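Local coordinates for PUM-HD domain-containing protein (Caenorhabditis elegans, PDB 7CGF) that binds PBE RNA through a domain of Pumilio repeats and probably recognises the 3' untranslated regions of messenger RNAs, at residues 221-231 and 260-269; 246-257 and 280-289. The protein carries 2 engineered substitutions. All coordinates share one frame; numbering follows the deposited sequence.

Contact 1: residues 221-231 and 260-269; sequences FDEIANNQYGN and FATHKYSSNV. With nucleotides of chain B.
The backbone N-H of S266 meets N226 OD1 at 2.9 Å, on a lone pair of the amide oxygen, and so ties one loop to the next. N226 follows helix 221-225; with its CG anti to the backbone N (chi1 -165°), the amide reaches across to the following loop, where OD1 also takes a weak bond from Y265 N. Behind it F221, A225, F260 and V269 pack closely, an apolar cluster in which F221 CE2 lies 3.7 Å from F260 CE2. D222 forms its polar rim, OD1 at the edge of the F260 ring and paired with R252. Equally tight is the CH-pi contact of Q228 CA, 3.5 Å from the Y265 ring centroid; K264 CD covers the opposite face. This is a joint in a Pumilio solenoid, whose concave face reads bases by their edges. N231 grips U3 of chain B twice, OD1 accepting from N3 at 2.9 Å and ND2 giving to O2 at 3.0 Å; a nearly straight ND2 bond to N227 O (170°) fixes the amide's rotation. K264 NZ bonds O2' of G2 of chain B and, weakly, OP1 of U3. An alanine in place of Y265 would probably open a gap under Q228 and beside U3 O2, the K264 methylenes losing the ring beneath them. On the looser, solvent side the end of the exposed Q228 side chain leads away.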
loop_
_atom_site.group_PDB
_atom_site.type_symbol
_atom_site.label_atom_id
_atom_site.label_comp_id
_atom_site.label_asym_id
_atom_site.label_seq_id
_atom_site.Cartn_x
_atom_site.Cartn_y
_atom_site.Cartn_z
ATOM N N PHE A 221 14.674 -12.785 -8.128
ATOM C CA PHE A 221 14.988 -11.980 -6.954
ATOM C C PHE A 221 15.881 -10.793 -7.287
ATOM O O PHE A 221 15.588 -9.657 -6.889
ATOM C CB PHE A 221 15.671 -12.851 -5.899
ATOM C CG PHE A 221 15.968 -12.108 -4.635
ATOM C CD1 PHE A 221 14.965 -11.892 -3.706
ATOM C CD2 PHE A 221 17.234 -11.583 -4.397
ATOM C CE1 PHE A 221 15.212 -11.196 -2.555
ATOM C CE2 PHE A 221 17.482 -10.883 -3.232
ATOM C CZ PHE A 221 16.458 -10.693 -2.319
ATOM N N ASP A 222 17.006 -11.036 -7.970
ATOM C CA ASP A 222 17.962 -9.954 -8.181
ATOM C C ASP A 222 17.334 -8.796 -8.947
ATOM O O ASP A 222 17.564 -7.625 -8.610
ATOM C CB ASP A 222 19.194 -10.458 -8.925
ATOM C CG ASP A 222 20.031 -11.409 -8.104
ATOM O OD1 ASP A 222 19.721 -11.635 -6.911
ATOM O OD2 ASP A 222 21.017 -11.922 -8.670
ATOM N N GLU A 223 16.541 -9.102 -9.982
ATOM C CA GLU A 223 15.916 -8.045 -10.774
ATOM C C GLU A 223 14.892 -7.284 -9.950
ATOM O O GLU A 223 14.810 -6.047 -10.020
ATOM C CB GLU A 223 15.230 -8.634 -11.999
ATOM C CG GLU A 223 16.095 -9.314 -13.010
ATOM C CD GLU A 223 15.223 -10.062 -13.989
ATOM O OE1 GLU A 223 14.981 -11.284 -13.775
ATOM O OE2 GLU A 223 14.717 -9.388 -14.912
ATOM N N ILE A 224 14.082 -8.011 -9.180
ATOM C CA ILE A 224 13.047 -7.354 -8.389
ATOM C C ILE A 224 13.673 -6.528 -7.267
ATOM O O ILE A 224 13.229 -5.407 -6.975
ATOM C CB ILE A 224 12.059 -8.402 -7.863
ATOM C CG1 ILE A 224 11.358 -9.101 -9.036
ATOM C CG2 ILE A 224 10.974 -7.747 -6.960
ATOM C CD1 ILE A 224 10.394 -10.211 -8.600
ATOM N N ALA A 225 14.734 -7.055 -6.646
ATOM C CA ALA A 225 15.363 -6.385 -5.513
ATOM C C ALA A 225 15.970 -5.040 -5.883
ATOM O O ALA A 225 16.012 -4.141 -5.036
ATOM C CB ALA A 225 16.445 -7.278 -4.906
ATOM N N ASN A 226 16.445 -4.864 -7.122
ATOM C CA ASN A 226 16.969 -3.555 -7.502
ATOM C C ASN A 226 15.995 -2.746 -8.350
ATOM O O ASN A 226 16.406 -1.772 -8.996
ATOM C CB ASN A 226 18.314 -3.678 -8.220
ATOM C CG ASN A 226 19.027 -2.350 -8.287
ATOM O OD1 ASN A 226 19.036 -1.602 -7.307
ATOM N ND2 ASN A 226 19.556 -2.003 -9.462
ATOM N N ASN A 227 14.714 -3.114 -8.368
ATOM C CA ASN A 227 13.732 -2.314 -9.076
ATOM C C ASN A 227 13.179 -1.205 -8.177
ATOM O O ASN A 227 13.092 -1.344 -6.950
ATOM C CB ASN A 227 12.615 -3.224 -9.606
ATOM C CG ASN A 227 11.540 -2.453 -10.321
ATOM O OD1 ASN A 227 10.510 -2.137 -9.737
ATOM N ND2 ASN A 227 11.781 -2.127 -11.597
ATOM N N GLN A 228 12.830 -0.064 -8.802
ATOM C CA GLN A 228 12.393 1.092 -8.028
ATOM C C GLN A 228 11.147 0.789 -7.207
ATOM O O GLN A 228 10.942 1.392 -6.149
ATOM C CB GLN A 228 12.127 2.289 -8.958
ATOM C CG GLN A 228 11.034 2.024 -9.953
ATOM C CD GLN A 228 10.700 3.217 -10.838
ATOM O OE1 GLN A 228 10.703 4.364 -10.394
ATOM N NE2 GLN A 228 10.391 2.934 -12.096
ATOM N N TYR A 229 10.325 -0.159 -7.656
ATOM C CA TYR A 229 9.169 -0.624 -6.887
ATOM C C TYR A 229 9.401 -1.990 -6.268
ATOM O O TYR A 229 8.988 -2.231 -5.126
ATOM C CB TYR A 229 7.926 -0.685 -7.773
ATOM C CG TYR A 229 7.647 0.643 -8.434
ATOM C CD1 TYR A 229 7.385 1.760 -7.666
ATOM C CD2 TYR A 229 7.677 0.769 -9.811
ATOM C CE1 TYR A 229 7.137 2.989 -8.266
ATOM C CE2 TYR A 229 7.438 1.994 -10.414
ATOM C CZ TYR A 229 7.181 3.088 -9.632
ATOM O OH TYR A 229 6.939 4.315 -10.214
ATOM N N GLY A 230 10.086 -2.868 -6.999
ATOM C CA GLY A 230 10.277 -4.232 -6.530
ATOM C C GLY A 230 11.071 -4.307 -5.245
ATOM O O GLY A 230 10.901 -5.245 -4.464
ATOM N N ASN A 231 11.930 -3.317 -4.986
ATOM C CA ASN A 231 12.724 -3.401 -3.766
ATOM C C ASN A 231 11.832 -3.340 -2.531
ATOM O O ASN A 231 12.134 -3.987 -1.521
ATOM C CB ASN A 231 13.816 -2.319 -3.734
ATOM C CG ASN A 231 13.303 -0.967 -3.286
ATOM O OD1 ASN A 231 13.299 -0.655 -2.092
ATOM N ND2 ASN A 231 12.873 -0.161 -4.237
ATOM N N PHE A 260 24.914 -5.853 -4.293
ATOM C CA PHE A 260 23.632 -5.409 -3.740
ATOM C C PHE A 260 23.755 -4.045 -3.081
ATOM O O PHE A 260 22.860 -3.198 -3.206
ATOM C CB PHE A 260 23.094 -6.430 -2.734
ATOM C CG PHE A 260 22.255 -7.505 -3.356
ATOM C CD1 PHE A 260 22.849 -8.621 -3.923
ATOM C CD2 PHE A 260 20.877 -7.420 -3.338
ATOM C CE1 PHE A 260 22.085 -9.616 -4.498
ATOM C CE2 PHE A 260 20.100 -8.412 -3.905
ATOM C CZ PHE A 260 20.710 -9.511 -4.500
ATOM N N ALA A 261 24.880 -3.793 -2.407
ATOM C CA ALA A 261 25.008 -2.584 -1.605
ATOM C C ALA A 261 25.267 -1.338 -2.444
ATOM O O ALA A 261 24.952 -0.227 -1.999
ATOM C CB ALA A 261 26.140 -2.751 -0.588
ATOM N N THR A 262 25.850 -1.494 -3.622
ATOM C CA THR A 262 26.269 -0.348 -4.416
ATOM C C THR A 262 25.265 0.017 -5.494
ATOM O O THR A 262 25.572 0.854 -6.345
ATOM C CB THR A 262 27.648 -0.591 -5.029
ATOM O OG1 THR A 262 27.627 -1.728 -5.899
ATOM C CG2 THR A 262 28.673 -0.817 -3.923
ATOM N N HIS A 263 24.081 -0.593 -5.489
ATOM C CA HIS A 263 23.023 -0.211 -6.413
ATOM C C HIS A 263 21.908 0.482 -5.642
ATOM O O HIS A 263 21.696 0.220 -4.449
ATOM C CB HIS A 263 22.506 -1.419 -7.203
ATOM C CG HIS A 263 23.467 -1.896 -8.251
ATOM N ND1 HIS A 263 24.568 -2.671 -7.957
ATOM C CD2 HIS A 263 23.512 -1.670 -9.586
ATOM C CE1 HIS A 263 25.237 -2.922 -9.068
ATOM N NE2 HIS A 263 24.621 -2.320 -10.071
ATOM N N LYS A 264 21.219 1.406 -6.335
ATOM C CA LYS A 264 20.373 2.387 -5.661
ATOM C C LYS A 264 19.276 1.727 -4.842
ATOM O O LYS A 264 19.105 2.023 -3.656
ATOM C CB LYS A 264 19.749 3.328 -6.690
ATOM C CG LYS A 264 18.878 4.387 -6.095
ATOM C CD LYS A 264 18.267 5.214 -7.241
ATOM C CE LYS A 264 17.228 6.243 -6.769
ATOM N NZ LYS A 264 17.771 7.377 -5.970
ATOM N N TYR A 265 18.500 0.856 -5.477
ATOM C CA TYR A 265 17.332 0.291 -4.829
ATOM C C TYR A 265 17.665 -0.931 -3.990
ATOM O O TYR A 265 17.150 -1.061 -2.874
ATOM C CB TYR A 265 16.298 -0.033 -5.895
ATOM C CG TYR A 265 15.864 1.229 -6.588
ATOM C CD1 TYR A 265 15.191 2.219 -5.884
ATOM C CD2 TYR A 265 16.161 1.441 -7.925
ATOM C CE1 TYR A 265 14.786 3.385 -6.504
ATOM C CE2 TYR A 265 15.772 2.613 -8.554
ATOM C CZ TYR A 265 15.086 3.571 -7.823
ATOM O OH TYR A 265 14.684 4.745 -8.432
ATOM N N SER A 266 18.546 -1.806 -4.475
ATOM C CA SER A 266 18.881 -2.997 -3.697
ATOM C C SER A 266 19.628 -2.675 -2.409
ATOM O O SER A 266 19.596 -3.490 -1.482
ATOM C CB SER A 266 19.691 -3.987 -4.548
ATOM O OG SER A 266 20.929 -3.451 -5.006
ATOM N N SER A 267 20.300 -1.517 -2.317
ATOM C CA SER A 267 20.931 -1.138 -1.054
ATOM C C SER A 267 19.920 -1.119 0.088
ATOM O O SER A 267 20.257 -1.490 1.217
ATOM C CB SER A 267 21.633 0.224 -1.186
ATOM O OG SER A 267 20.709 1.273 -1.458
ATOM N N ASN A 268 18.666 -0.744 -0.191
ATOM C CA ASN A 268 17.656 -0.725 0.859
ATOM C C ASN A 268 17.301 -2.126 1.319
ATOM O O ASN A 268 16.880 -2.310 2.468
ATOM C CB ASN A 268 16.382 -0.022 0.367
ATOM C CG ASN A 268 16.647 1.406 -0.091
ATOM O OD1 ASN A 268 16.633 1.714 -1.298
ATOM N ND2 ASN A 268 16.915 2.278 0.864
ATOM N N VAL A 269 17.416 -3.108 0.430
ATOM C CA VAL A 269 17.123 -4.490 0.802
ATOM C C VAL A 269 18.109 -4.980 1.860
ATOM O O VAL A 269 17.716 -5.637 2.831
ATOM C CB VAL A 269 17.120 -5.375 -0.457
ATOM C CG1 VAL A 269 17.063 -6.875 -0.103
ATOM C CG2 VAL A 269 15.965 -4.979 -1.366
ATOM P P U B 3 16.737 9.947 -3.383
ATOM O OP1 U B 3 16.196 10.177 -4.747
ATOM O OP2 U B 3 16.598 10.971 -2.334
ATOM O "O5'" U B 3 16.124 8.634 -2.720
ATOM C "C5'" U B 3 14.768 8.579 -2.313
ATOM C "C4'" U B 3 14.067 7.502 -3.089
ATOM O "O4'" U B 3 14.642 6.215 -2.764
ATOM C "C3'" U B 3 12.586 7.323 -2.817
ATOM O "O3'" U B 3 11.824 8.274 -3.536
ATOM C "C2'" U B 3 12.332 5.891 -3.284
ATOM O "O2'" U B 3 12.143 5.866 -4.688
ATOM C "C1'" U B 3 13.671 5.207 -2.978
ATOM N N1 U B 3 13.618 4.279 -1.823
ATOM C C2 U B 3 13.354 2.970 -2.199
ATOM O O2 U B 3 13.183 2.677 -3.371
ATOM N N3 U B 3 13.306 2.063 -1.173
ATOM C C4 U B 3 13.469 2.333 0.164
ATOM O O4 U B 3 13.397 1.427 0.991
ATOM C C5 U B 3 13.739 3.713 0.477
ATOM C C6 U B 3 13.792 4.622 -0.509
ATOM P P G B 2 20.854 12.737 -0.712
ATOM O OP1 G B 2 19.973 13.582 -1.552
ATOM O OP2 G B 2 20.676 12.778 0.749
ATOM O "O5'" G B 2 20.600 11.239 -1.208
ATOM C "C5'" G B 2 20.985 10.834 -2.510
ATOM C "C4'" G B 2 20.548 9.417 -2.782
ATOM O "O4'" G B 2 21.243 8.517 -1.884
ATOM C "C3'" G B 2 19.079 9.130 -2.527
ATOM O "O3'" G B 2 18.271 9.547 -3.611
ATOM C "C2'" G B 2 19.076 7.619 -2.273
ATOM O "O2'" G B 2 19.167 6.891 -3.488
ATOM C "C1'" G B 2 20.398 7.441 -1.524
ATOM N N9 G B 2 20.203 7.431 -0.062
ATOM C C8 G B 2 19.996 8.479 0.807
ATOM N N7 G B 2 19.841 8.105 2.050
ATOM C C5 G B 2 19.946 6.717 2.005
ATOM C C6 G B 2 19.867 5.744 3.034
ATOM O O6 G B 2 19.684 5.900 4.245
ATOM N N1 G B 2 20.040 4.451 2.528
ATOM C C2 G B 2 20.268 4.151 1.214
ATOM N N2 G B 2 20.392 2.844 0.929
ATOM N N3 G B 2 20.326 5.051 0.235
ATOM C C4 G B 2 20.168 6.299 0.715
ATOM P P A B 4 10.469 8.884 -2.932
ATOM O OP1 A B 4 10.242 10.142 -3.681
ATOM O OP2 A B 4 10.494 8.897 -1.453
ATOM O "O5'" A B 4 9.355 7.860 -3.402
ATOM C "C5'" A B 4 8.908 7.894 -4.742
ATOM C "C4'" A B 4 8.011 6.735 -5.075
ATOM O "O4'" A B 4 8.460 5.530 -4.414
ATOM C "C3'" A B 4 6.557 6.829 -4.656
ATOM O "O3'" A B 4 5.792 7.710 -5.457
ATOM C "C2'" A B 4 6.115 5.380 -4.777
ATOM O "O2'" A B 4 5.896 5.051 -6.140
ATOM C "C1'" A B 4 7.371 4.640 -4.311
ATOM N N9 A B 4 7.229 4.104 -2.945
ATOM C C8 A B 4 7.410 4.577 -1.668
ATOM N N7 A B 4 7.119 3.666 -0.747
ATOM C C5 A B 4 6.707 2.545 -1.484
ATOM C C6 A B 4 6.263 1.239 -1.190
ATOM N N6 A B 4 6.108 0.709 0.026
ATOM N N1 A B 4 5.965 0.434 -2.227
ATOM C C2 A B 4 6.085 0.858 -3.465
ATOM N N3 A B 4 6.487 2.057 -3.872
ATOM C C4 A B 4 6.775 2.833 -2.824
#

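Contact 2: residues 246-257 and 280-289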
loop_
_atom_site.group_PDB
_atom_site.type_symbol
_atom_site.label_atom_id
_atom_site.label_comp_id
_atom_site.label_asym_id
_atom_site.label_seq_id
_atom_site.Cartn_x
_atom_site.Cartn_y
_atom_site.Cartn_z
ATOM N N ARG A 246 13.928 -15.685 4.738
ATOM C CA ARG A 246 14.967 -14.750 5.161
ATOM C C ARG A 246 16.349 -15.371 5.030
ATOM O O ARG A 246 17.294 -14.698 4.610
ATOM C CB ARG A 246 14.718 -14.269 6.591
ATOM C CG ARG A 246 13.724 -13.128 6.693
ATOM C CD ARG A 246 13.515 -12.667 8.120
ATOM N NE ARG A 246 12.955 -13.724 8.959
ATOM C CZ ARG A 246 11.670 -14.050 8.949
ATOM N NH1 ARG A 246 10.834 -13.400 8.144
ATOM N NH2 ARG A 246 11.217 -15.024 9.732
ATOM N N MET A 247 16.487 -16.666 5.356
ATOM C CA MET A 247 17.782 -17.314 5.177
ATOM C C MET A 247 18.207 -17.301 3.713
ATOM O O MET A 247 19.360 -16.985 3.395
ATOM C CB MET A 247 17.742 -18.745 5.735
ATOM C CG MET A 247 18.969 -19.590 5.406
ATOM S SD MET A 247 20.477 -18.847 6.061
ATOM C CE MET A 247 19.951 -18.429 7.656
ATOM N N VAL A 248 17.283 -17.610 2.798
ATOM C CA VAL A 248 17.653 -17.614 1.391
ATOM C C VAL A 248 18.069 -16.211 0.961
ATOM O O VAL A 248 19.068 -16.034 0.246
ATOM C CB VAL A 248 16.493 -18.165 0.539
ATOM C CG1 VAL A 248 16.745 -17.910 -0.930
ATOM C CG2 VAL A 248 16.339 -19.661 0.783
ATOM N N ILE A 249 17.326 -15.195 1.414
ATOM C CA ILE A 249 17.619 -13.819 1.006
ATOM C C ILE A 249 18.949 -13.367 1.590
ATOM O O ILE A 249 19.804 -12.825 0.883
ATOM C CB ILE A 249 16.469 -12.879 1.401
ATOM C CG1 ILE A 249 15.257 -13.138 0.496
ATOM C CG2 ILE A 249 16.895 -11.418 1.272
ATOM C CD1 ILE A 249 14.005 -12.417 0.954
ATOM N N VAL A 250 19.166 -13.633 2.883
ATOM C CA VAL A 250 20.396 -13.178 3.528
ATOM C C VAL A 250 21.598 -13.904 2.956
ATOM O O VAL A 250 22.681 -13.320 2.821
ATOM C CB VAL A 250 20.287 -13.361 5.053
ATOM C CG1 VAL A 250 21.653 -13.196 5.725
ATOM C CG2 VAL A 250 19.264 -12.383 5.613
ATOM N N THR A 251 21.441 -15.192 2.629
ATOM C CA THR A 251 22.535 -15.919 1.993
ATOM C C THR A 251 22.876 -15.298 0.653
ATOM O O THR A 251 24.052 -15.099 0.332
ATOM C CB THR A 251 22.169 -17.395 1.819
ATOM O OG1 THR A 251 21.963 -17.991 3.102
ATOM C CG2 THR A 251 23.261 -18.159 1.088
ATOM N N ARG A 252 21.853 -14.969 -0.141
ATOM C CA ARG A 252 22.106 -14.391 -1.457
ATOM C C ARG A 252 22.734 -13.006 -1.347
ATOM O O ARG A 252 23.664 -12.680 -2.100
ATOM C CB ARG A 252 20.810 -14.329 -2.262
ATOM C CG ARG A 252 21.048 -13.928 -3.704
ATOM C CD ARG A 252 19.916 -14.364 -4.607
ATOM N NE ARG A 252 20.261 -14.117 -6.003
ATOM C CZ ARG A 252 20.743 -15.043 -6.823
ATOM N NH1 ARG A 252 20.914 -16.288 -6.391
ATOM N NH2 ARG A 252 21.041 -14.727 -8.076
ATOM N N VAL A 253 22.206 -12.176 -0.442
ATOM C CA VAL A 253 22.740 -10.836 -0.212
ATOM C C VAL A 253 24.179 -10.916 0.265
ATOM O O VAL A 253 25.049 -10.175 -0.209
ATOM C CB VAL A 253 21.844 -10.084 0.790
ATOM C CG1 VAL A 253 22.540 -8.843 1.313
ATOM C CG2 VAL A 253 20.502 -9.715 0.131
ATOM N N SER A 254 24.459 -11.814 1.209
ATOM C CA SER A 254 25.817 -11.924 1.734
ATOM C C SER A 254 26.790 -12.398 0.668
ATOM O O SER A 254 27.916 -11.891 0.586
ATOM C CB SER A 254 25.841 -12.865 2.935
ATOM O OG SER A 254 25.079 -12.310 3.991
ATOM N N ASN A 255 26.379 -13.366 -0.156
ATOM C CA ASN A 255 27.256 -13.870 -1.203
ATOM C C ASN A 255 27.499 -12.852 -2.305
ATOM O O ASN A 255 28.455 -13.007 -3.071
ATOM C CB ASN A 255 26.688 -15.156 -1.809
ATOM C CG ASN A 255 26.772 -16.334 -0.854
ATOM O OD1 ASN A 255 27.556 -16.321 0.096
ATOM N ND2 ASN A 255 25.976 -17.364 -1.113
ATOM N N ASN A 256 26.663 -11.820 -2.408
ATOM C CA ASN A 256 26.783 -10.810 -3.450
ATOM C C ASN A 256 26.721 -9.418 -2.851
ATOM O O ASN A 256 26.107 -8.511 -3.418
ATOM C CB ASN A 256 25.701 -10.999 -4.506
ATOM C CG ASN A 256 25.773 -12.362 -5.158
ATOM O OD1 ASN A 256 26.525 -12.560 -6.113
ATOM N ND2 ASN A 256 25.018 -13.318 -4.628
ATOM N N LEU A 257 27.395 -9.227 -1.709
ATOM C CA LEU A 257 27.152 -8.060 -0.860
ATOM C C LEU A 257 27.542 -6.761 -1.553
ATOM O O LEU A 257 26.802 -5.774 -1.488
ATOM C CB LEU A 257 27.912 -8.203 0.461
ATOM C CG LEU A 257 27.734 -7.053 1.459
ATOM C CD1 LEU A 257 26.294 -6.942 1.933
ATOM C CD2 LEU A 257 28.675 -7.193 2.648
ATOM N N TYR A 280 22.118 -14.343 13.773
ATOM C CA TYR A 280 22.907 -15.200 12.895
ATOM C C TYR A 280 22.887 -14.714 11.447
ATOM O O TYR A 280 23.830 -15.004 10.694
ATOM C CB TYR A 280 22.458 -16.665 13.002
ATOM C CG TYR A 280 21.189 -17.079 12.275
ATOM C CD1 TYR A 280 19.990 -16.407 12.462
ATOM C CD2 TYR A 280 21.200 -18.168 11.420
ATOM C CE1 TYR A 280 18.829 -16.810 11.801
ATOM C CE2 TYR A 280 20.055 -18.581 10.780
ATOM C CZ TYR A 280 18.879 -17.893 10.954
ATOM O OH TYR A 280 17.730 -18.302 10.289
ATOM N N HIS A 281 21.871 -13.935 11.069
ATOM C CA HIS A 281 21.846 -13.320 9.741
ATOM C C HIS A 281 22.769 -12.113 9.671
ATOM O O HIS A 281 23.481 -11.920 8.673
ATOM C CB HIS A 281 20.432 -12.883 9.391
ATOM C CG HIS A 281 19.515 -14.014 9.082
ATOM N ND1 HIS A 281 18.160 -13.956 9.322
ATOM C CD2 HIS A 281 19.752 -15.231 8.543
ATOM C CE1 HIS A 281 17.601 -15.089 8.944
ATOM N NE2 HIS A 281 18.542 -15.876 8.462
ATOM N N LYS A 282 22.741 -11.286 10.718
ATOM C CA LYS A 282 23.684 -10.179 10.818
ATOM C C LYS A 282 25.118 -10.682 10.776
ATOM O O LYS A 282 25.984 -10.063 10.148
ATOM C CB LYS A 282 23.426 -9.391 12.103
ATOM C CG LYS A 282 22.094 -8.657 12.148
ATOM C CD LYS A 282 21.773 -8.219 13.571
ATOM C CE LYS A 282 20.458 -7.491 13.632
ATOM N NZ LYS A 282 20.169 -6.966 15.000
ATOM N N SER A 283 25.385 -11.825 11.417
ATOM C CA SER A 283 26.722 -12.413 11.384
ATOM C C SER A 283 27.160 -12.749 9.959
ATOM O O SER A 283 28.333 -12.582 9.608
ATOM C CB SER A 283 26.743 -13.662 12.284
ATOM O OG SER A 283 27.926 -14.425 12.140
ATOM N N MET A 284 26.239 -13.242 9.125
ATOM C CA MET A 284 26.592 -13.563 7.744
ATOM C C MET A 284 26.942 -12.311 6.947
ATOM O O MET A 284 27.895 -12.322 6.155
ATOM C CB MET A 284 25.446 -14.311 7.074
ATOM C CG MET A 284 25.201 -15.661 7.712
ATOM S SD MET A 284 23.705 -16.391 7.076
ATOM C CE MET A 284 24.139 -16.423 5.335
ATOM N N ILE A 285 26.165 -11.238 7.125
ATOM C CA ILE A 285 26.419 -9.991 6.402
ATOM C C ILE A 285 27.717 -9.353 6.886
ATOM O O ILE A 285 28.558 -8.946 6.079
ATOM C CB ILE A 285 25.226 -9.030 6.549
ATOM C CG1 ILE A 285 23.972 -9.647 5.931
ATOM C CG2 ILE A 285 25.534 -7.667 5.906
ATOM C CD1 ILE A 285 22.682 -8.890 6.268
ATOM N N VAL A 286 27.909 -9.284 8.209
ATOM C CA VAL A 286 29.158 -8.746 8.763
ATOM C C VAL A 286 30.365 -9.547 8.278
ATOM O O VAL A 286 31.396 -8.978 7.892
ATOM C CB VAL A 286 29.088 -8.701 10.299
ATOM C CG1 VAL A 286 30.453 -8.345 10.880
ATOM C CG2 VAL A 286 28.052 -7.687 10.755
ATOM N N GLY A 287 30.264 -10.878 8.285
ATOM C CA GLY A 287 31.386 -11.690 7.839
ATOM C C GLY A 287 31.722 -11.469 6.379
ATOM O O GLY A 287 32.894 -11.436 5.998
ATOM N N ALA A 288 30.696 -11.309 5.540
ATOM C CA ALA A 288 30.930 -10.995 4.136
ATOM C C ALA A 288 31.622 -9.653 3.993
ATOM O O ALA A 288 32.527 -9.491 3.161
ATOM C CB ALA A 288 29.602 -10.986 3.373
ATOM N N ALA A 289 31.212 -8.677 4.809
ATOM C CA ALA A 289 31.748 -7.325 4.696
ATOM C C ALA A 289 33.200 -7.253 5.148
ATOM O O ALA A 289 33.976 -6.460 4.603
ATOM C CB ALA A 289 30.896 -6.355 5.518
#
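M247 carries its CG anti to the backbone N (chi1 171°) and bends at chi2 (60°), while H281 has its CG anti to the carbonyl carbon; together these torsions place the sulfur of M247 at the imidazole edge, SD 5.2 Å from the ring centroid. V250 CG2 lies over one face of the same ring, a CH-pi contact 4.1 Å from the centroid, and Y280 CE1 covers the centre of the opposite face. Thus enclosed, H281 ND1 is buried without a polar partner. One turn on, M284 is a knob in a hole formed by M247, V250, T251 and S254: its CE comes 3.5 Å from T251 OG1 and its SD 4.0 Å from V250 CG1. T251 and S254 remain compatible with this greasy seam because their hydroxyls bond back to M247 O and V250 O of their own helix. The small A288 allows close approach at the far end, its CB 3.4 Å from S254 O, and L257, starting the following helix, rests CD2 on A289 CB. Segments 246-255 and 280-289, nearly parallel at 10° with axes 8.9 Å apart, run side by side in the outer layer of the Pumilio solenoid; I249, V253 and I285 pack on helix 266-276, and V286 continues the stack onto helix 322-332.

Overall arrangement
Followed from the N terminus, the chain supplies residues 221-231, then 246-257, then 260-269 and finally 280-289, so the two contacts cross rather than nest. Contact 1 closes a loop of 28 residues, most of them helical, and contact 2 closes one of 22. Contact 1 joins neighbouring predicted repeats beside the RNA; contact 2 pairs helices 243-255 and 279-290 farther out, its nearest atom about 11 Å from the nucleic acid. With centres about 15 Å apart, they also touch: a salt bridge between D222 and R252, F221 against I249, and F260 against V253 weld the RNA-facing loops and short helices to the outer layer.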